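Local coordinates for protein borrelidin polyketide synthase, type I (Streptomyces parvulus, PDB 6OBT) that probably dehydrates beta-hydroxyacyl intermediates as the dehydratase domain of a modular polyketide synthase that makes borrelidin, at residues A[61-64]-A[65-68]; A[230-233]-A[234-238]. All coordinates share one frame; numbering follows the deposited sequence.

Overall arrangement
Strand 55-62 runs into contact 1 (61-64 with 65-68), which closes a tight turn at the start of the loop to strand 73-75. Strands 73-75 and 78-79 follow, and then helix 83-97. Much later in the chain, contact 2 (230-233 with 234-238) closes the last turns of helix 228-236 and the residues that follow it. The contacts are in series, so neither nests in nor crosses the other. The centres of contacts 1 and 2 are about 22 Å apart. Contact 1 joins a strand end to its loop near the surface. Contact 2 is buried between strands 208-214 and 270-276 and helix 83-97. The two helices fit the paired hot-dog helices of a double hot-dog fold.

Contact 1 (A[61-64]-A[65-68]); sequences RLSL and PSYP
Y67 folds back along the strand end, with its ring beside L62 and its hydroxyl near R61. CD2 of L62 meets CE1 of Y67 at 3.6 Å, and the two side chains cross at about a right angle. The carbonyl O of R61 lies at the ring edge, 3.6 Å from OH of Y67. CG of Y67 is roughly anti to its carbonyl carbon (chi1 -40°), which turns the ring back toward the strand. A water bridges the R61 backbone and the tyrosine hydroxyl: it accepts from R61 N at 3.0 Å and donates to Y67 OH. That hydroxyl also bonds to A43 O, and F44 meets the ring edge-to-face. Two neighbours thus hold the oxygen. The turn itself hangs on S63. S63 O accepts from Y67 N at 3.1 Å, and from S66 N through a weak bond. OG of S63 sits between its own N and carbonyl carbon (chi1 78°), and there it meets S66. S63 OG accepts weakly from S66 N at 3.3 Å and weakly from S66 OG at 3.4 Å. S63 N is buried with no partner in the model. L64 CB packs on CD of P65 at 3.6 Å. L64, P65 and S66 all have helix-like backbone angles. The bonds to O and OG of S63 fit an ST motif, here with weak side-chain bonds, opening a short helical turn after a strand.

Contact 2 (A[230-233]-A[234-238]); sequences LFDA and AVHSV
The backbone winds as an alpha-helix, with A234 N bonded to L230 O at 3.0 Å and H236 N to D232 O at 2.7 Å. This is helix 228-236, probably the central helix of the second hot dog in a double hot-dog fold. V235 N is held more loosely, by weak bonds to the O atoms of F231 and D232. One turn apart, D232 and H236 form a His-carboxylate hydrogen bond. Their spacing fits the DxxxH pattern of polyketide synthase dehydratases. H236 ND1 donates to D232 OD1 at 2.9 Å. The acceptor lies in the plane of the imidazole, but the donor comes from above the carboxylate, 56° out of its plane. The two side chains cross at about a right angle. CG of D232 extends anti to its N (chi1 -178°), while CG of H236 stands between its N and carbonyl carbon (chi1 74°). These rotamers bring OD1 to the ring edge and lay one face of the imidazole over A233. A233 CA lies over that face, but its approach to H236 CE1 is modelled too close to be trusted. H236 NE2 bonds to Y182 OH, so both ring nitrogens are engaged, which should help fix the ring's rotation. F231 and V235 pack on V84 of helix 83-97, while L230 and A233 touch I213. A233 O receives a weak bond from S237 N and a short one from S237 OG, 2.7 Å away.

Contact 1 (A[61-64]-A[65-68])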
loop_
_atom_site.group_PDB
_atom_site.type_symbol
_atom_site.label_atom_id
_atom_site.label_comp_id
_atom_site.label_asym_id
_atom_site.label_seq_id
_atom_site.Cartn_x
_atom_site.Cartn_y
_atom_site.Cartn_z
ATOM N N ARG A 61 3.535 2.903 -10.828
ATOM C CA ARG A 61 3.448 2.154 -12.075
ATOM C C ARG A 61 4.416 2.766 -13.084
ATOM O O ARG A 61 4.356 3.974 -13.342
ATOM C CB ARG A 61 2.034 2.202 -12.640
ATOM C CG ARG A 61 1.788 1.257 -13.800
ATOM C CD ARG A 61 0.330 1.275 -14.218
ATOM N NE ARG A 61 -0.082 2.584 -14.722
ATOM C CZ ARG A 61 -1.311 2.870 -15.144
ATOM N NH1 ARG A 61 -2.257 1.939 -15.122
ATOM N NH2 ARG A 61 -1.597 4.089 -15.587
ATOM N N LEU A 62 5.294 1.939 -13.657
ATOM C CA LEU A 62 6.251 2.380 -14.669
ATOM C C LEU A 62 5.863 1.824 -16.033
ATOM O O LEU A 62 5.535 0.639 -16.160
ATOM C CB LEU A 62 7.674 1.932 -14.327
ATOM C CG LEU A 62 8.374 2.567 -13.126
ATOM C CD1 LEU A 62 9.838 2.143 -13.103
ATOM C CD2 LEU A 62 8.229 4.092 -13.119
ATOM N N SER A 63 5.915 2.680 -17.048
ATOM C CA SER A 63 5.715 2.265 -18.425
ATOM C C SER A 63 6.311 3.338 -19.325
ATOM O O SER A 63 6.470 4.491 -18.921
ATOM C CB SER A 63 4.235 2.040 -18.744
ATOM O OG SER A 63 3.543 3.259 -18.954
ATOM N N LEU A 64 6.639 2.945 -20.547
ATOM C CA LEU A 64 7.196 3.933 -21.463
ATOM C C LEU A 64 6.154 4.952 -21.933
ATOM O O LEU A 64 6.510 6.109 -22.175
ATOM C CB LEU A 64 7.863 3.245 -22.655
ATOM C CG LEU A 64 9.084 2.423 -22.210
ATOM C CD1 LEU A 64 9.388 1.285 -23.179
ATOM C CD2 LEU A 64 10.317 3.303 -21.998
ATOM N N PRO A 65 4.868 4.607 -22.073
ATOM C CA PRO A 65 3.898 5.672 -22.384
ATOM C C PRO A 65 3.771 6.708 -21.282
ATOM O O PRO A 65 3.430 7.862 -21.568
ATOM C CB PRO A 65 2.597 4.896 -22.609
ATOM C CG PRO A 65 3.068 3.588 -23.146
ATOM C CD PRO A 65 4.300 3.271 -22.347
ATOM N N SER A 66 4.055 6.338 -20.030
ATOM C CA SER A 66 3.991 7.296 -18.933
ATOM C C SER A 66 5.267 8.122 -18.817
ATOM O O SER A 66 5.212 9.278 -18.389
ATOM C CB SER A 66 3.719 6.573 -17.614
ATOM O OG SER A 66 2.370 6.139 -17.560
ATOM N N TYR A 67 6.410 7.553 -19.179
ATOM C CA TYR A 67 7.690 8.261 -19.138
ATOM C C TYR A 67 8.461 7.901 -20.397
ATOM O O TYR A 67 9.396 7.093 -20.360
ATOM C CB TYR A 67 8.488 7.895 -17.887
ATOM C CG TYR A 67 7.663 7.774 -16.621
ATOM C CD1 TYR A 67 7.132 6.552 -16.229
ATOM C CD2 TYR A 67 7.422 8.883 -15.817
ATOM C CE1 TYR A 67 6.386 6.433 -15.079
ATOM C CE2 TYR A 67 6.672 8.780 -14.662
ATOM C CZ TYR A 67 6.156 7.548 -14.298
ATOM O OH TYR A 67 5.408 7.424 -13.145
ATOM N N PRO A 68 8.077 8.465 -21.545
ATOM C CA PRO A 68 8.713 8.046 -22.806
ATOM C C PRO A 68 10.210 8.273 -22.841
ATOM O O PRO A 68 10.901 7.555 -23.572
ATOM C CB PRO A 68 7.985 8.878 -23.875
ATOM C CG PRO A 68 7.248 9.940 -23.137
ATOM C CD PRO A 68 6.972 9.413 -21.764
HETATM O O HOH W 1 4.139 5.882 -10.969
#

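Contact 2 (A[230-233]-A[234-238])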
loop_
_atom_site.group_PDB
_atom_site.type_symbol
_atom_site.label_atom_id
_atom_site.label_comp_id
_atom_site.label_asym_id
_atom_site.label_seq_id
_atom_site.Cartn_x
_atom_site.Cartn_y
_atom_site.Cartn_z
ATOM N N LEU A 230 20.191 12.986 -15.555
ATOM C CA LEU A 230 21.349 13.738 -15.091
ATOM C C LEU A 230 22.144 12.925 -14.077
ATOM O O LEU A 230 23.376 12.868 -14.144
ATOM C CB LEU A 230 20.881 15.060 -14.497
ATOM C CG LEU A 230 21.944 15.999 -13.950
ATOM C CD1 LEU A 230 22.903 16.340 -15.067
ATOM C CD2 LEU A 230 21.303 17.242 -13.415
ATOM N N PHE A 231 21.437 12.262 -13.153
ATOM C CA PHE A 231 22.071 11.300 -12.259
ATOM C C PHE A 231 22.871 10.259 -13.050
ATOM O O PHE A 231 24.020 9.949 -12.706
ATOM C CB PHE A 231 20.972 10.644 -11.397
ATOM C CG PHE A 231 21.436 10.107 -10.060
ATOM C CD1 PHE A 231 20.528 9.963 -9.020
ATOM C CD2 PHE A 231 22.742 9.694 -9.859
ATOM C CE1 PHE A 231 20.915 9.457 -7.792
ATOM C CE2 PHE A 231 23.137 9.184 -8.641
ATOM C CZ PHE A 231 22.224 9.055 -7.611
ATOM N N ASP A 232 22.288 9.710 -14.128
ATOM C CA ASP A 232 22.999 8.675 -14.869
ATOM C C ASP A 232 24.212 9.244 -15.602
ATOM O O ASP A 232 25.269 8.599 -15.678
ATOM C CB ASP A 232 22.068 7.989 -15.873
ATOM C CG ASP A 232 22.754 6.879 -16.611
ATOM O OD1 ASP A 232 22.995 7.009 -17.840
ATOM O OD2 ASP A 232 23.094 5.881 -15.943
ATOM N N ALA A 233 24.075 10.439 -16.169
ATOM C CA ALA A 233 25.212 11.025 -16.876
ATOM C C ALA A 233 26.346 11.375 -15.917
ATOM O O ALA A 233 27.519 11.352 -16.315
ATOM C CB ALA A 233 24.760 12.251 -17.655
ATOM N N ALA A 234 26.025 11.666 -14.650
ATOM C CA ALA A 234 27.062 11.867 -13.639
ATOM C C ALA A 234 27.928 10.623 -13.500
ATOM O O ALA A 234 29.161 10.714 -13.398
ATOM C CB ALA A 234 26.427 12.231 -12.295
ATOM N N VAL A 235 27.295 9.451 -13.518
ATOM C CA VAL A 235 27.988 8.175 -13.372
ATOM C C VAL A 235 28.627 7.737 -14.681
ATOM O O VAL A 235 29.769 7.262 -14.694
ATOM C CB VAL A 235 27.008 7.107 -12.842
ATOM C CG1 VAL A 235 27.672 5.740 -12.859
ATOM C CG2 VAL A 235 26.556 7.469 -11.438
ATOM N N HIS A 236 27.910 7.844 -15.807
ATOM C CA HIS A 236 28.472 7.282 -17.025
ATOM C C HIS A 236 29.555 8.168 -17.634
ATOM O O HIS A 236 30.255 7.734 -18.553
ATOM C CB HIS A 236 27.359 6.943 -18.045
ATOM C CG HIS A 236 26.725 8.116 -18.739
ATOM N ND1 HIS A 236 25.358 8.223 -18.886
ATOM C CD2 HIS A 236 27.256 9.168 -19.413
ATOM C CE1 HIS A 236 25.071 9.313 -19.575
ATOM N NE2 HIS A 236 26.206 9.909 -19.905
ATOM N N SER A 237 29.753 9.370 -17.097
ATOM C CA SER A 237 30.850 10.209 -17.566
ATOM C C SER A 237 32.212 9.650 -17.176
ATOM O O SER A 237 33.226 10.055 -17.756
ATOM C CB SER A 237 30.671 11.623 -17.021
ATOM O OG SER A 237 29.628 12.266 -17.732
ATOM N N VAL A 238 32.249 8.698 -16.241
ATOM C CA VAL A 238 33.504 8.078 -15.824
ATOM C C VAL A 238 34.191 7.356 -16.981
ATOM O O VAL A 238 35.416 7.190 -16.965
ATOM C CB VAL A 238 33.252 7.121 -14.643
ATOM C CG1 VAL A 238 32.520 5.860 -15.108
ATOM C CG2 VAL A 238 34.560 6.777 -13.951
#